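Local coordinates for protein MlnE (Bacillus amyloliquefaciens subsp. plantarum, PDB 5D2E) that binds NADP(H) through its N-terminal B-type ketoreductase, part of a macrolactin assembly line, and so probably reduces beta-keto groups of the growing polyketide, at residues L400-A411 and N425-R435; S446-A454 and L474-F484. One frame throughout, in Å; residues are numbered along the deposited sequence.

Contact 1. Residues L400-A411 and N425-R435; sequences LDFFVMFSSLSA and NGCMDGFTQYR. With NAP (NADP nicotinamide-adenine-dinucleotide phosphate), chain B.
The guanidinium of Arg435 lies flat on one face of the Phe403 ring, its plane turned only 10° from that of the ring and the two centres 4.1 Å apart. CD of Arg435 sits over the same face in a CH-pi contact, while CZ is displaced from the ring centre, giving an off-centre cation-pi pair. A bend at chi3 folds the arginine chain over the ring, and NH2 ends near CD1 of Leu400. Salt-bridged at NE to Asp392 and hydrogen-bonded at NH1 to Thr444, the charged group is held flat in a buried place. Nearer the middle of the strand, Met405 and Met428 run past each other in opposite senses, with Met405 SD 3.6 Å from Met428 CB. The same sulfur reaches the edge of the Phe431 ring, and Met405 CE packs on Thr432 CG2. Bent at its own chi3, Met428 places its methyl CE 3.3 Å from Phe406 O. At the cofactor end, Ser407 OG gives a 2.8 Å hydrogen bond to Asp429 OD1, meeting the carboxylate on its syn side and 30° out of its plane. Asp429 is gripped further by Ser446 at OD1 and Asn448 at OD2. Asn425 lays its amide beside Ser408 CB; ND2 donates to Tyr421 O and OD1 accepts from Lys384 NZ, which also binds NADP. Ser407 O comes within 3.2 Å of NADP C6N. The axis of 425-435, within helix 419-437, crosses that of strand 402-408 at -130°, 7.5 Å apart at closest approach, in a beta-alpha-beta unit completed by strand 443-453; helix 386-394 packs against Met405, Met428 and Phe431, and strand 356-359 adjoins strand 402-408.

Contact 2. Residues S446-A454 and L474-F484; sequences SINWPLWDA and LLSAQAGLAAF. With NAP (NADP nicotinamide-adenine-dinucleotide phosphate), chain B.
Trp452 CG stands anti to its carbonyl carbon (chi1 -70°), and chi2 of 62° turns the indole alongside Leu475, whose CG stands anti to the backbone N (chi1 179°) and directs CD2 over the indole face. CD2 of Leu475 lies 3.9 Å from the centroid of the five-membered ring of Trp452, a CH-pi contact, and also touches Trp449 CE3 and the ring of Pro450. The six-membered end of Trp452 rests on the first turn of helix 477-484, where its CH2 comes 3.4 Å from Gly480 CA; the absence of a side chain on Gly480 permits this approach. Trp449 is sandwiched: Trp452 CZ2 lies above one face toward the rim, Ile447 CG2 over the centre of the opposite face, and Phe484 CB meets the edge. Ile447 CD1 in turn reaches the edge of the Phe484 ring. Between the backbones, Leu475 is clasped by two nearly straight bonds: its N donates to Leu451 O at 3.0 Å within the carbonyl plane, and its O accepts from Asp453 N at 2.9 Å, the donor standing above that plane. Leu474 spreads against Leu451 CB and Asp453 CB. Ser476 N-caps the helix, its OG accepting from Ala479 N, while a water joins Asp453 O, 2.6 Å away, to Ala477 N. The backbone N of Trp452 donates a nearly straight hydrogen bond to the carboxamide oxygen O7N of NADP, 2.9 Å away, and Pro450 O lies 3.0 Å from C4N, which carries the transferable hydride in NADPH. The arrangement is that of the nicotinamide pocket of a short-chain dehydrogenase/reductase-type ketoreductase: the chain leaving a Rossmann strand holds the carboxamide, here backed by a short parallel strand pairing and a capped helix.

Contact 1 and contact 2 lie in series along the chain, their centres about 16 Å apart, and meet through the neighbouring strands 402-408 and 443-453. Two probable hydrogen bonds join them: Ser446 OG lies 2.6 Å from Asp429 OD1, and Leu409 N lies 2.9 Å from Trp449 O. Ring packing adds to this, Phe406 and Trp449 meeting edge-to-face. Both contacts reach the nicotinamide half of NADP: Ser408 CB of contact 1 comes within 3.9 Å of C6N, while Trp449 O of contact 2 is 3.3 Å from C5N. Tyr421 and Lys384 also hydrogen-bond to the cofactor, and Asn425 of contact 1 is linked to both residues.

Contact 1. Residues L400-A411 and N425-R435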
loop_
_atom_site.group_PDB
_atom_site.type_symbol
_atom_site.label_atom_id
_atom_site.label_comp_id
_atom_site.label_asym_id
_atom_site.label_seq_id
_atom_site.Cartn_x
_atom_site.Cartn_y
_atom_site.Cartn_z
ATOM N N LEU A 400 -9.170 -6.299 20.858
ATOM C CA LEU A 400 -7.831 -5.813 20.573
ATOM C C LEU A 400 -7.724 -4.394 21.083
ATOM O O LEU A 400 -8.566 -3.537 20.817
ATOM C CB LEU A 400 -7.503 -5.849 19.060
ATOM C CG LEU A 400 -7.642 -7.179 18.342
ATOM C CD1 LEU A 400 -7.271 -7.078 16.847
ATOM C CD2 LEU A 400 -6.776 -8.260 18.989
ATOM N N ASP A 401 -6.644 -4.122 21.756
ATOM C CA ASP A 401 -6.244 -2.770 22.069
ATOM C C ASP A 401 -5.551 -2.109 20.891
ATOM O O ASP A 401 -5.520 -0.875 20.806
ATOM C CB ASP A 401 -5.309 -2.766 23.277
ATOM C CG ASP A 401 -6.064 -3.152 24.578
ATOM O OD1 ASP A 401 -7.148 -2.595 24.766
ATOM O OD2 ASP A 401 -5.651 -4.030 25.370
ATOM N N PHE A 402 -4.899 -2.918 20.045
ATOM C CA PHE A 402 -4.177 -2.371 18.881
ATOM C C PHE A 402 -4.011 -3.408 17.786
ATOM O O PHE A 402 -4.073 -4.665 18.027
ATOM C CB PHE A 402 -2.831 -1.694 19.239
ATOM C CG PHE A 402 -1.844 -2.622 19.875
ATOM C CD1 PHE A 402 -1.126 -3.514 19.089
ATOM C CD2 PHE A 402 -1.721 -2.686 21.262
ATOM C CE1 PHE A 402 -0.229 -4.387 19.628
ATOM C CE2 PHE A 402 -0.816 -3.587 21.830
ATOM C CZ PHE A 402 -0.088 -4.449 21.013
ATOM N N PHE A 403 -3.996 -2.883 16.563
ATOM C CA PHE A 403 -3.757 -3.677 15.328
ATOM C C PHE A 403 -2.843 -2.770 14.536
ATOM O O PHE A 403 -3.292 -1.734 14.023
ATOM C CB PHE A 403 -5.100 -3.938 14.606
ATOM C CG PHE A 403 -5.009 -4.854 13.392
ATOM C CD1 PHE A 403 -4.554 -4.379 12.189
ATOM C CD2 PHE A 403 -5.449 -6.163 13.444
ATOM C CE1 PHE A 403 -4.507 -5.201 11.075
ATOM C CE2 PHE A 403 -5.433 -6.989 12.327
ATOM C CZ PHE A 403 -4.976 -6.505 11.134
ATOM N N VAL A 404 -1.554 -3.111 14.493
ATOM C CA VAL A 404 -0.534 -2.252 13.924
ATOM C C VAL A 404 0.144 -2.958 12.767
ATOM O O VAL A 404 0.603 -4.073 12.915
ATOM C CB VAL A 404 0.540 -1.791 14.933
ATOM C CG1 VAL A 404 1.556 -0.873 14.258
ATOM C CG2 VAL A 404 -0.102 -1.076 16.145
ATOM N N MET A 405 0.101 -2.326 11.606
ATOM C CA MET A 405 0.713 -2.829 10.401
ATOM C C MET A 405 2.087 -2.150 10.165
ATOM O O MET A 405 2.231 -0.916 10.143
ATOM C CB MET A 405 -0.251 -2.609 9.253
ATOM C CG MET A 405 -1.510 -3.477 9.394
ATOM S SD MET A 405 -2.834 -2.859 8.331
ATOM C CE MET A 405 -3.321 -1.540 9.412
ATOM N N PHE A 406 3.115 -2.983 9.948
ATOM C CA PHE A 406 4.498 -2.486 9.623
ATOM C C PHE A 406 4.604 -2.321 8.123
ATOM O O PHE A 406 4.890 -3.276 7.365
ATOM C CB PHE A 406 5.557 -3.459 10.178
ATOM C CG PHE A 406 5.800 -3.335 11.691
ATOM C CD1 PHE A 406 5.000 -2.535 12.525
ATOM C CD2 PHE A 406 6.835 -4.002 12.287
ATOM C CE1 PHE A 406 5.243 -2.378 13.874
ATOM C CE2 PHE A 406 7.077 -3.853 13.663
ATOM C CZ PHE A 406 6.300 -3.041 14.450
ATOM N N SER A 407 4.284 -1.108 7.687
ATOM C CA SER A 407 4.287 -0.779 6.295
ATOM C C SER A 407 5.671 -0.190 5.950
ATOM O O SER A 407 6.625 -0.312 6.725
ATOM C CB SER A 407 3.110 0.173 6.022
ATOM O OG SER A 407 2.956 0.380 4.629
ATOM N N SER A 408 5.793 0.426 4.787
ATOM C CA SER A 408 7.039 0.869 4.280
ATOM C C SER A 408 6.850 2.200 3.638
ATOM O O SER A 408 5.832 2.484 2.996
ATOM C CB SER A 408 7.571 -0.167 3.250
ATOM O OG SER A 408 8.660 0.365 2.522
ATOM N N LEU A 409 7.852 3.043 3.802
ATOM C CA LEU A 409 7.973 4.259 3.103
ATOM C C LEU A 409 8.002 4.098 1.578
ATOM O O LEU A 409 7.608 5.037 0.870
ATOM C CB LEU A 409 9.186 5.033 3.605
ATOM C CG LEU A 409 9.355 6.501 3.253
ATOM C CD1 LEU A 409 8.202 7.330 3.808
ATOM C CD2 LEU A 409 10.698 6.968 3.813
ATOM N N SER A 410 8.340 2.910 1.079
ATOM C CA SER A 410 8.213 2.595 -0.333
ATOM C C SER A 410 6.765 2.758 -0.884
ATOM O O SER A 410 6.595 2.949 -2.075
ATOM C CB SER A 410 8.739 1.209 -0.643
ATOM O OG SER A 410 7.814 0.187 -0.247
ATOM N N ALA A 411 5.753 2.716 0.001
ATOM C CA ALA A 411 4.350 2.922 -0.445
ATOM C C ALA A 411 4.136 4.353 -0.914
ATOM O O ALA A 411 3.248 4.672 -1.750
ATOM C CB ALA A 411 3.375 2.540 0.682
ATOM N N ASN A 425 2.366 -2.774 0.686
ATOM C CA ASN A 425 2.402 -1.961 1.845
ATOM C C ASN A 425 1.294 -0.904 1.749
ATOM O O ASN A 425 0.603 -0.634 2.728
ATOM C CB ASN A 425 3.772 -1.349 2.021
ATOM C CG ASN A 425 4.763 -2.382 2.618
ATOM O OD1 ASN A 425 4.628 -2.769 3.765
ATOM N ND2 ASN A 425 5.679 -2.882 1.793
ATOM N N GLY A 426 1.087 -0.359 0.543
ATOM C CA GLY A 426 0.076 0.674 0.339
ATOM C C GLY A 426 -1.313 0.117 0.602
ATOM O O GLY A 426 -2.208 0.849 1.070
ATOM N N CYS A 427 -1.485 -1.175 0.351
ATOM C CA CYS A 427 -2.719 -1.852 0.654
ATOM C C CYS A 427 -3.035 -1.881 2.180
ATOM O O CYS A 427 -4.154 -1.555 2.568
ATOM C CB CYS A 427 -2.722 -3.189 0.010
ATOM S SG CYS A 427 -4.279 -4.001 0.232
ATOM N N MET A 428 -2.057 -2.167 3.023
ATOM C CA MET A 428 -2.231 -2.017 4.457
ATOM C C MET A 428 -2.593 -0.619 4.865
ATOM O O MET A 428 -3.420 -0.430 5.740
ATOM C CB MET A 428 -0.967 -2.461 5.230
ATOM C CG MET A 428 -0.600 -3.875 4.931
ATOM S SD MET A 428 0.568 -4.693 6.015
ATOM C CE MET A 428 2.000 -3.621 5.910
ATOM N N ASP A 429 -1.919 0.371 4.284
ATOM C CA ASP A 429 -2.175 1.735 4.591
ATOM C C ASP A 429 -3.687 2.098 4.372
ATOM O O ASP A 429 -4.311 2.746 5.242
ATOM C CB ASP A 429 -1.335 2.695 3.770
ATOM C CG ASP A 429 0.182 2.485 3.916
ATOM O OD1 ASP A 429 0.640 1.864 4.885
ATOM O OD2 ASP A 429 0.895 3.029 3.047
ATOM N N GLY A 430 -4.245 1.668 3.243
ATOM C CA GLY A 430 -5.664 1.854 2.950
ATOM C C GLY A 430 -6.600 0.958 3.775
ATOM O O GLY A 430 -7.728 1.374 4.121
ATOM N N PHE A 431 -6.102 -0.195 4.213
ATOM C CA PHE A 431 -6.913 -1.112 4.967
ATOM C C PHE A 431 -7.311 -0.549 6.325
ATOM O O PHE A 431 -8.299 -0.985 6.932
ATOM C CB PHE A 431 -6.230 -2.476 5.108
ATOM C CG PHE A 431 -7.125 -3.547 5.695
ATOM C CD1 PHE A 431 -8.178 -4.083 4.948
ATOM C CD2 PHE A 431 -6.957 -3.988 7.007
ATOM C CE1 PHE A 431 -9.025 -5.061 5.493
ATOM C CE2 PHE A 431 -7.754 -5.003 7.522
ATOM C CZ PHE A 431 -8.799 -5.533 6.796
ATOM N N THR A 432 -6.520 0.416 6.821
ATOM C CA THR A 432 -6.838 1.072 8.050
ATOM C C THR A 432 -8.280 1.645 7.966
ATOM O O THR A 432 -9.005 1.669 8.989
ATOM C CB THR A 432 -5.929 2.271 8.360
ATOM O OG1 THR A 432 -6.003 3.176 7.284
ATOM C CG2 THR A 432 -4.455 1.862 8.603
ATOM N N GLN A 433 -8.687 2.121 6.799
ATOM C CA GLN A 433 -10.027 2.715 6.651
ATOM C C GLN A 433 -11.118 1.662 6.708
ATOM O O GLN A 433 -12.233 1.985 7.059
ATOM C CB GLN A 433 -10.135 3.401 5.310
ATOM C CG GLN A 433 -9.274 4.647 5.229
ATOM C CD GLN A 433 -9.582 5.400 3.909
ATOM O OE1 GLN A 433 -10.772 5.671 3.567
ATOM N NE2 GLN A 433 -8.524 5.682 3.130
ATOM N N TYR A 434 -10.821 0.422 6.321
ATOM C CA TYR A 434 -11.762 -0.644 6.420
ATOM C C TYR A 434 -12.031 -0.953 7.875
ATOM O O TYR A 434 -13.172 -1.161 8.313
ATOM C CB TYR A 434 -11.263 -1.882 5.657
ATOM C CG TYR A 434 -12.155 -3.117 5.740
ATOM C CD1 TYR A 434 -12.012 -4.055 6.781
ATOM C CD2 TYR A 434 -13.143 -3.347 4.781
ATOM C CE1 TYR A 434 -12.804 -5.197 6.842
ATOM C CE2 TYR A 434 -13.968 -4.473 4.859
ATOM C CZ TYR A 434 -13.802 -5.389 5.891
ATOM O OH TYR A 434 -14.595 -6.524 5.925
ATOM N N ARG A 435 -10.970 -1.019 8.663
ATOM C CA ARG A 435 -11.153 -1.339 10.083
ATOM C C ARG A 435 -12.000 -0.266 10.783
ATOM O O ARG A 435 -12.812 -0.574 11.640
ATOM C CB ARG A 435 -9.786 -1.506 10.787
ATOM C CG ARG A 435 -9.030 -2.691 10.224
ATOM C CD ARG A 435 -7.938 -3.136 11.181
ATOM N NE ARG A 435 -8.471 -4.127 12.127
ATOM C CZ ARG A 435 -8.517 -3.983 13.430
ATOM N NH1 ARG A 435 -8.135 -2.854 14.018
ATOM N NH2 ARG A 435 -8.954 -4.974 14.131
HETATM P PA NAP B . 12.453 -10.042 8.091
HETATM O O1A NAP B . 13.555 -10.210 9.171
HETATM O O2A NAP B . 12.434 -10.846 6.803
HETATM O O5B NAP B . 11.117 -10.449 8.889
HETATM C C5B NAP B . 9.909 -10.644 8.165
HETATM C C4B NAP B . 9.388 -11.960 8.686
HETATM O O4B NAP B . 8.147 -12.239 8.002
HETATM C C3B NAP B . 10.304 -13.184 8.408
HETATM O O3B NAP B . 10.838 -13.700 9.631
HETATM C C2B NAP B . 9.365 -14.225 7.778
HETATM O O2B NAP B . 9.574 -15.496 8.327
HETATM C C1B NAP B . 7.965 -13.636 8.070
HETATM N N9A NAP B . 6.951 -13.973 7.080
HETATM C C8A NAP B . 6.989 -13.757 5.709
HETATM N N7A NAP B . 5.865 -14.266 5.096
HETATM C C5A NAP B . 5.073 -14.736 6.081
HETATM C C6A NAP B . 3.786 -15.390 6.148
HETATM N N6A NAP B . 3.100 -15.567 4.971
HETATM N N1A NAP B . 3.324 -15.834 7.402
HETATM C C2A NAP B . 4.050 -15.619 8.514
HETATM N N3A NAP B . 5.268 -15.011 8.521
HETATM C C4A NAP B . 5.811 -14.574 7.380
HETATM O O3 NAP B . 12.282 -8.471 7.687
HETATM P PN NAP B . 12.346 -7.196 8.688
HETATM O O1N NAP B . 13.508 -6.300 8.301
HETATM O O2N NAP B . 12.054 -7.742 10.062
HETATM O O5D NAP B . 11.039 -6.309 8.340
HETATM C C5D NAP B . 9.806 -6.722 8.995
HETATM C C4D NAP B . 8.593 -5.929 8.488
HETATM O O4D NAP B . 8.816 -4.527 8.521
HETATM C C3D NAP B . 8.329 -6.291 7.021
HETATM O O3D NAP B . 6.936 -6.468 6.838
HETATM C C2D NAP B . 8.882 -5.123 6.224
HETATM O O2D NAP B . 8.221 -4.966 4.936
HETATM C C1D NAP B . 8.742 -3.918 7.198
HETATM N N1N NAP B . 9.790 -2.906 6.907
HETATM C C2N NAP B . 11.111 -3.119 7.259
HETATM C C3N NAP B . 12.149 -2.205 7.002
HETATM C C7N NAP B . 13.621 -2.468 7.426
HETATM O O7N NAP B . 14.513 -1.671 7.123
HETATM N N7N NAP B . 13.993 -3.535 8.148
HETATM C C4N NAP B . 11.806 -1.030 6.317
HETATM C C5N NAP B . 10.476 -0.834 5.923
HETATM C C6N NAP B . 9.474 -1.770 6.245
HETATM P P2B NAP B . 9.209 -16.905 7.563
HETATM O O1X NAP B . 9.972 -16.967 6.247
HETATM O O2X NAP B . 9.594 -18.020 8.586
HETATM O O3X NAP B . 7.727 -16.850 7.311
#

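Contact 2. Residues S446-A454 and L474-F484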
loop_
_atom_site.group_PDB
_atom_site.type_symbol
_atom_site.label_atom_id
_atom_site.label_comp_id
_atom_site.label_asym_id
_atom_site.label_seq_id
_atom_site.Cartn_x
_atom_site.Cartn_y
_atom_site.Cartn_z
ATOM N N SER A 446 -1.137 2.013 10.589
ATOM C CA SER A 446 -0.161 1.550 9.664
ATOM C C SER A 446 0.989 2.525 9.754
ATOM O O SER A 446 0.777 3.723 9.605
ATOM C CB SER A 446 -0.694 1.558 8.205
ATOM O OG SER A 446 0.270 0.959 7.287
ATOM N N ILE A 447 2.217 1.989 9.950
ATOM C CA ILE A 447 3.415 2.812 10.005
ATOM C C ILE A 447 4.289 2.614 8.766
ATOM O O ILE A 447 4.722 1.491 8.507
ATOM C CB ILE A 447 4.277 2.485 11.243
ATOM C CG1 ILE A 447 3.469 2.646 12.508
ATOM C CG2 ILE A 447 5.526 3.361 11.235
ATOM C CD1 ILE A 447 4.128 2.090 13.786
ATOM N N ASN A 448 4.525 3.676 8.003
ATOM C CA ASN A 448 5.380 3.565 6.845
ATOM C C ASN A 448 6.867 3.759 7.334
ATOM O O ASN A 448 7.395 4.908 7.415
ATOM C CB ASN A 448 5.075 4.609 5.856
ATOM C CG ASN A 448 3.635 4.532 5.319
ATOM O OD1 ASN A 448 2.807 5.329 5.714
ATOM N ND2 ASN A 448 3.386 3.636 4.379
ATOM N N TRP A 449 7.463 2.642 7.676
ATOM C CA TRP A 449 8.871 2.634 8.106
ATOM C C TRP A 449 9.880 2.860 6.965
ATOM O O TRP A 449 9.712 2.332 5.881
ATOM C CB TRP A 449 9.201 1.284 8.673
ATOM C CG TRP A 449 8.535 0.905 9.927
ATOM C CD1 TRP A 449 7.731 -0.203 10.110
ATOM C CD2 TRP A 449 8.606 1.550 11.200
ATOM N NE1 TRP A 449 7.323 -0.259 11.383
ATOM C CE2 TRP A 449 7.843 0.791 12.089
ATOM C CE3 TRP A 449 9.267 2.687 11.688
ATOM C CZ2 TRP A 449 7.730 1.107 13.470
ATOM C CZ3 TRP A 449 9.197 2.980 13.088
ATOM C CH2 TRP A 449 8.370 2.229 13.940
ATOM N N PRO A 450 10.921 3.654 7.216
ATOM C CA PRO A 450 12.053 3.707 6.340
ATOM C C PRO A 450 12.997 2.524 6.647
ATOM O O PRO A 450 12.657 1.633 7.454
ATOM C CB PRO A 450 12.670 5.035 6.710
ATOM C CG PRO A 450 12.549 4.999 8.199
ATOM C CD PRO A 450 11.252 4.264 8.503
ATOM N N LEU A 451 14.165 2.506 5.986
ATOM C CA LEU A 451 15.207 1.472 6.264
ATOM C C LEU A 451 15.786 1.646 7.652
ATOM O O LEU A 451 16.102 2.774 8.084
ATOM C CB LEU A 451 16.366 1.545 5.272
ATOM C CG LEU A 451 16.041 0.894 3.961
ATOM C CD1 LEU A 451 17.160 1.228 2.960
ATOM C CD2 LEU A 451 15.846 -0.607 4.176
ATOM N N TRP A 452 15.792 0.552 8.366
ATOM C CA TRP A 452 16.332 0.509 9.709
ATOM C C TRP A 452 17.783 -0.050 9.673
ATOM O O TRP A 452 18.129 -0.822 8.800
ATOM C CB TRP A 452 15.608 -0.454 10.568
ATOM C CG TRP A 452 14.235 -0.130 10.965
ATOM C CD1 TRP A 452 13.178 0.031 10.135
ATOM C CD2 TRP A 452 13.742 -0.019 12.296
ATOM N NE1 TRP A 452 12.045 0.276 10.874
ATOM C CE2 TRP A 452 12.349 0.213 12.206
ATOM C CE3 TRP A 452 14.326 -0.118 13.570
ATOM C CZ2 TRP A 452 11.542 0.360 13.331
ATOM C CZ3 TRP A 452 13.524 0.017 14.689
ATOM C CH2 TRP A 452 12.141 0.258 14.570
ATOM N N ASP A 453 18.559 0.387 10.653
ATOM C CA ASP A 453 19.884 -0.164 11.024
ATOM C C ASP A 453 19.607 -1.112 12.218
ATOM O O ASP A 453 19.838 -0.756 13.372
ATOM C CB ASP A 453 20.750 1.036 11.433
ATOM C CG ASP A 453 22.171 0.682 11.765
ATOM O OD1 ASP A 453 22.659 -0.358 11.306
ATOM O OD2 ASP A 453 22.798 1.505 12.464
ATOM N N ALA A 454 19.010 -2.270 11.924
ATOM C CA ALA A 454 18.572 -3.278 12.936
ATOM C C ALA A 454 17.913 -4.486 12.243
ATOM O O ALA A 454 17.293 -4.344 11.174
ATOM C CB ALA A 454 17.626 -2.684 13.982
ATOM N N LEU A 474 19.889 5.911 8.050
ATOM C CA LEU A 474 19.243 4.749 8.567
ATOM C C LEU A 474 18.582 5.089 9.903
ATOM O O LEU A 474 19.045 5.949 10.656
ATOM C CB LEU A 474 20.237 3.599 8.743
ATOM C CG LEU A 474 20.843 2.949 7.502
ATOM C CD1 LEU A 474 21.977 2.011 7.911
ATOM C CD2 LEU A 474 19.817 2.172 6.714
ATOM N N LEU A 475 17.469 4.427 10.172
ATOM C CA LEU A 475 16.768 4.589 11.428
ATOM C C LEU A 475 17.383 3.620 12.460
ATOM O O LEU A 475 17.378 2.426 12.268
ATOM C CB LEU A 475 15.271 4.267 11.220
ATOM C CG LEU A 475 14.306 4.351 12.411
ATOM C CD1 LEU A 475 14.224 5.763 12.919
ATOM C CD2 LEU A 475 12.907 3.856 12.009
ATOM N N SER A 476 17.878 4.137 13.576
ATOM C CA SER A 476 18.469 3.267 14.582
ATOM C C SER A 476 17.370 2.577 15.348
ATOM O O SER A 476 16.243 3.087 15.419
ATOM C CB SER A 476 19.334 4.112 15.557
ATOM O OG SER A 476 18.572 4.930 16.435
ATOM N N ALA A 477 17.700 1.442 15.959
ATOM C CA ALA A 477 16.771 0.683 16.783
ATOM C C ALA A 477 16.017 1.531 17.795
ATOM O O ALA A 477 14.795 1.439 17.914
ATOM C CB ALA A 477 17.506 -0.437 17.520
ATOM N N GLN A 478 16.734 2.340 18.562
ATOM C CA GLN A 478 16.097 3.167 19.569
ATOM C C GLN A 478 15.210 4.265 19.003
ATOM O O GLN A 478 14.191 4.565 19.542
ATOM C CB GLN A 478 17.151 3.788 20.509
ATOM C CG GLN A 478 17.716 2.728 21.475
ATOM C CD GLN A 478 16.621 2.152 22.360
ATOM O OE1 GLN A 478 15.890 2.899 23.018
ATOM N NE2 GLN A 478 16.470 0.850 22.345
ATOM N N ALA A 479 15.693 4.939 17.986
ATOM C CA ALA A 479 14.923 5.954 17.331
ATOM C C ALA A 479 13.569 5.376 16.786
ATOM O O ALA A 479 12.553 6.066 16.850
ATOM C CB ALA A 479 15.745 6.490 16.211
ATOM N N GLY A 480 13.622 4.156 16.257
ATOM C CA GLY A 480 12.490 3.487 15.628
ATOM C C GLY A 480 11.514 3.046 16.696
ATOM O O GLY A 480 10.325 3.250 16.577
ATOM N N LEU A 481 12.035 2.481 17.788
ATOM C CA LEU A 481 11.182 2.159 18.931
ATOM C C LEU A 481 10.495 3.345 19.480
ATOM O O LEU A 481 9.293 3.296 19.785
ATOM C CB LEU A 481 11.931 1.476 20.063
ATOM C CG LEU A 481 12.368 0.113 19.649
ATOM C CD1 LEU A 481 13.408 -0.401 20.644
ATOM C CD2 LEU A 481 11.209 -0.857 19.466
ATOM N N ALA A 482 11.206 4.459 19.575
ATOM C CA ALA A 482 10.581 5.637 20.097
ATOM C C ALA A 482 9.537 6.254 19.102
ATOM O O ALA A 482 8.593 6.918 19.532
ATOM C CB ALA A 482 11.613 6.678 20.396
ATOM N N ALA A 483 9.809 6.148 17.800
ATOM C CA ALA A 483 8.857 6.640 16.788
ATOM C C ALA A 483 7.550 5.828 16.917
ATOM O O ALA A 483 6.466 6.386 16.841
ATOM C CB ALA A 483 9.455 6.563 15.406
ATOM N N PHE A 484 7.667 4.541 17.168
ATOM C CA PHE A 484 6.529 3.691 17.397
ATOM C C PHE A 484 5.780 4.143 18.617
ATOM O O PHE A 484 4.566 4.346 18.584
ATOM C CB PHE A 484 6.987 2.285 17.606
ATOM C CG PHE A 484 5.926 1.378 18.138
ATOM C CD1 PHE A 484 4.987 0.841 17.298
ATOM C CD2 PHE A 484 5.858 1.077 19.509
ATOM C CE1 PHE A 484 4.023 0.027 17.763
ATOM C CE2 PHE A 484 4.873 0.247 19.973
ATOM C CZ PHE A 484 3.940 -0.262 19.092
HETATM P PA NAP B . 12.453 -10.042 8.091
HETATM O O1A NAP B . 13.555 -10.210 9.171
HETATM O O2A NAP B . 12.434 -10.846 6.803
HETATM O O5B NAP B . 11.117 -10.449 8.889
HETATM C C5B NAP B . 9.909 -10.644 8.165
HETATM C C4B NAP B . 9.388 -11.960 8.686
HETATM O O4B NAP B . 8.147 -12.239 8.002
HETATM C C3B NAP B . 10.304 -13.184 8.408
HETATM O O3B NAP B . 10.838 -13.700 9.631
HETATM C C2B NAP B . 9.365 -14.225 7.778
HETATM O O2B NAP B . 9.574 -15.496 8.327
HETATM C C1B NAP B . 7.965 -13.636 8.070
HETATM N N9A NAP B . 6.951 -13.973 7.080
HETATM C C8A NAP B . 6.989 -13.757 5.709
HETATM N N7A NAP B . 5.865 -14.266 5.096
HETATM C C5A NAP B . 5.073 -14.736 6.081
HETATM C C6A NAP B . 3.786 -15.390 6.148
HETATM N N6A NAP B . 3.100 -15.567 4.971
HETATM N N1A NAP B . 3.324 -15.834 7.402
HETATM C C2A NAP B . 4.050 -15.619 8.514
HETATM N N3A NAP B . 5.268 -15.011 8.521
HETATM C C4A NAP B . 5.811 -14.574 7.380
HETATM O O3 NAP B . 12.282 -8.471 7.687
HETATM P PN NAP B . 12.346 -7.196 8.688
HETATM O O1N NAP B . 13.508 -6.300 8.301
HETATM O O2N NAP B . 12.054 -7.742 10.062
HETATM O O5D NAP B . 11.039 -6.309 8.340
HETATM C C5D NAP B . 9.806 -6.722 8.995
HETATM C C4D NAP B . 8.593 -5.929 8.488
HETATM O O4D NAP B . 8.816 -4.527 8.521
HETATM C C3D NAP B . 8.329 -6.291 7.021
HETATM O O3D NAP B . 6.936 -6.468 6.838
HETATM C C2D NAP B . 8.882 -5.123 6.224
HETATM O O2D NAP B . 8.221 -4.966 4.936
HETATM C C1D NAP B . 8.742 -3.918 7.198
HETATM N N1N NAP B . 9.790 -2.906 6.907
HETATM C C2N NAP B . 11.111 -3.119 7.259
HETATM C C3N NAP B . 12.149 -2.205 7.002
HETATM C C7N NAP B . 13.621 -2.468 7.426
HETATM O O7N NAP B . 14.513 -1.671 7.123
HETATM N N7N NAP B . 13.993 -3.535 8.148
HETATM C C4N NAP B . 11.806 -1.030 6.317
HETATM C C5N NAP B . 10.476 -0.834 5.923
HETATM C C6N NAP B . 9.474 -1.770 6.245
HETATM P P2B NAP B . 9.209 -16.905 7.563
HETATM O O1X NAP B . 9.972 -16.967 6.247
HETATM O O2X NAP B . 9.594 -18.020 8.586
HETATM O O3X NAP B . 7.727 -16.850 7.311
HETATM O O HOH W 1 20.411 0.662 15.519
#